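Local coordinates for protein Cas6b (Methanococcus maripaludis, PDB 4Z7K) that processes CRISPR RNA as a Cas6-type endoribonuclease, binding and probably cleaving precursor transcripts that lack a stem-loop in their repeats, at residues Y49-Q53 and I64-G70. Residues are numbered along the deposited sequence; the frame is centred on the assembly and turned at random.
Sequences YPQIQ and IGIGSLG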
loop_
_atom_site.group_PDB
_atom_site.type_symbol
_atom_site.label_atom_id
_atom_site.label_comp_id
_atom_site.label_asym_id
_atom_site.label_seq_id
_atom_site.Cartn_x
_atom_site.Cartn_y
_atom_site.Cartn_z
ATOM N N TYR B 49 4.528 15.093 -9.905
ATOM C CA TYR B 49 3.523 15.873 -9.201
ATOM C C TYR B 49 2.589 16.544 -10.193
ATOM O O TYR B 49 3.061 17.330 -11.031
ATOM C CB TYR B 49 4.200 16.930 -8.337
ATOM C CG TYR B 49 3.249 17.810 -7.551
ATOM C CD1 TYR B 49 2.450 17.276 -6.537
ATOM C CD2 TYR B 49 3.185 19.173 -7.786
ATOM C CE1 TYR B 49 1.597 18.071 -5.807
ATOM C CE2 TYR B 49 2.338 19.979 -7.062
ATOM C CZ TYR B 49 1.544 19.422 -6.072
ATOM O OH TYR B 49 0.696 20.228 -5.348
ATOM N N PRO B 50 1.260 16.265 -10.070
ATOM C CA PRO B 50 0.179 16.728 -10.968
ATOM C C PRO B 50 0.103 18.244 -11.073
ATOM O O PRO B 50 -0.076 18.908 -10.051
ATOM C CB PRO B 50 -1.097 16.166 -10.325
ATOM C CG PRO B 50 -0.634 15.015 -9.536
ATOM C CD PRO B 50 0.732 15.384 -9.016
ATOM N N GLN B 51 0.249 18.783 -12.283
ATOM C CA GLN B 51 0.220 20.228 -12.464
ATOM C C GLN B 51 -1.156 20.638 -12.951
ATOM O O GLN B 51 -1.394 21.806 -13.267
ATOM C CB GLN B 51 1.360 20.682 -13.383
ATOM C CG GLN B 51 2.510 19.661 -13.391
ATOM C CD GLN B 51 3.781 20.148 -14.074
ATOM O OE1 GLN B 51 3.901 21.320 -14.441
ATOM N NE2 GLN B 51 4.746 19.242 -14.233
ATOM N N ILE B 52 -2.049 19.649 -12.996
ATOM C CA ILE B 52 -3.494 19.883 -13.041
ATOM C C ILE B 52 -4.158 19.033 -11.956
ATOM O O ILE B 52 -4.067 17.807 -12.007
ATOM C CB ILE B 52 -4.132 19.531 -14.410
ATOM C CG1 ILE B 52 -3.802 20.586 -15.459
ATOM C CG2 ILE B 52 -5.657 19.458 -14.288
ATOM C CD1 ILE B 52 -4.496 21.884 -15.217
ATOM N N GLN B 53 -4.830 19.677 -10.995
ATOM C CA GLN B 53 -5.470 18.979 -9.864
ATOM C C GLN B 53 -6.937 19.385 -9.679
ATOM O O GLN B 53 -7.285 20.563 -9.782
ATOM C CB GLN B 53 -4.719 19.268 -8.565
ATOM C CG GLN B 53 -3.222 19.190 -8.675
ATOM C CD GLN B 53 -2.537 19.776 -7.468
ATOM O OE1 GLN B 53 -3.097 19.780 -6.373
ATOM N NE2 GLN B 53 -1.330 20.295 -7.658
ATOM N N ILE B 64 -7.057 23.437 -10.624
ATOM C CA ILE B 64 -5.784 24.125 -10.474
ATOM C C ILE B 64 -4.848 23.781 -11.616
ATOM O O ILE B 64 -4.714 22.611 -11.973
ATOM C CB ILE B 64 -5.099 23.767 -9.151
ATOM C CG1 ILE B 64 -6.096 23.824 -8.008
ATOM C CG2 ILE B 64 -3.960 24.723 -8.869
ATOM C CD1 ILE B 64 -6.362 25.230 -7.547
ATOM N N GLY B 65 -4.213 24.796 -12.197
ATOM C CA GLY B 65 -3.181 24.544 -13.181
ATOM C C GLY B 65 -1.899 25.207 -12.734
ATOM O O GLY B 65 -1.908 26.384 -12.347
ATOM N N ILE B 66 -0.780 24.490 -12.831
ATOM C CA ILE B 66 0.447 25.017 -12.253
ATOM C C ILE B 66 1.561 25.031 -13.271
ATOM O O ILE B 66 1.746 24.065 -14.025
ATOM C CB ILE B 66 0.944 24.195 -11.050
ATOM C CG1 ILE B 66 -0.200 23.600 -10.241
ATOM C CG2 ILE B 66 1.863 25.040 -10.188
ATOM C CD1 ILE B 66 0.233 22.381 -9.472
ATOM N N GLY B 67 2.299 26.137 -13.271
ATOM C CA GLY B 67 3.396 26.369 -14.196
ATOM C C GLY B 67 2.939 26.571 -15.632
ATOM O O GLY B 67 1.778 26.317 -15.975
ATOM N N SER B 68 3.875 26.984 -16.478
ATOM C CA SER B 68 3.594 27.206 -17.884
ATOM C C SER B 68 2.925 25.990 -18.491
ATOM O O SER B 68 2.028 26.126 -19.316
ATOM C CB SER B 68 4.874 27.531 -18.640
ATOM O OG SER B 68 5.756 26.425 -18.592
ATOM N N LEU B 69 3.388 24.805 -18.098
ATOM C CA LEU B 69 2.840 23.546 -18.603
ATOM C C LEU B 69 1.354 23.366 -18.250
ATOM O O LEU B 69 0.556 22.902 -19.077
ATOM C CB LEU B 69 3.646 22.360 -18.072
ATOM C CG LEU B 69 3.176 20.976 -18.533
ATOM C CD1 LEU B 69 3.514 20.774 -19.986
ATOM C CD2 LEU B 69 3.778 19.869 -17.683
ATOM N N GLY B 70 0.998 23.692 -17.008
ATOM C CA GLY B 70 -0.372 23.522 -16.545
ATOM C C GLY B 70 -1.309 24.590 -17.073
ATOM O O GLY B 70 -2.344 24.297 -17.674
#
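Gln53 and Ile64 form an antiparallel hydrogen-bonded pair, Gln53 N giving to Ile64 O at 3.1 Å and Ile64 N to Gln53 O at 3.0 Å, and a third backbone bond, Ile66 N to Gln51 O at 2.8 Å, carries the pairing into the turn before residues 52-53. Between them Ile52 faces Gly65 as a non-hydrogen-bonded pair; with no side chain on Gly65, Ile52 CD1 lies over its CA at 3.6 Å.

Ile66 points toward residues 49-53, with CG1 beside its own backbone N (chi1 -33°, off the staggered position), and its CD1 reaches the turn, 4.0 Å from Tyr49 CE2, the two side chains crossing at about a right angle. The Gln53 amide closes this turn: Gln53 NE2 gives to Pro50 O (3.0 Å), nearly in line with the carbonyl bond, and weakly to Tyr49 OH, whose stronger partner is Gly203 O. Pro50 also packs on a phosphate of the bound RNA. On helix 67-76, Leu69 meets the amide of Gln51, which lies across it, Leu69 CD2 3.6 Å from Gln51 OE1, while Gln51 CB packs near Ile66 O. A serine at Gln51 would probably leave Leu69 CD2 without the amide that covers it on this side.

These contacts join the open end of the hairpin 52-57/60-66 to the N-terminal part of helix 67-76. In the 2-3-1-4 strand order of a ferredoxin-like RAMP fold, strand 60-66 lies between strands 52-57 and 2-9 of the N-terminal Cas6b domain and leads directly into that helix.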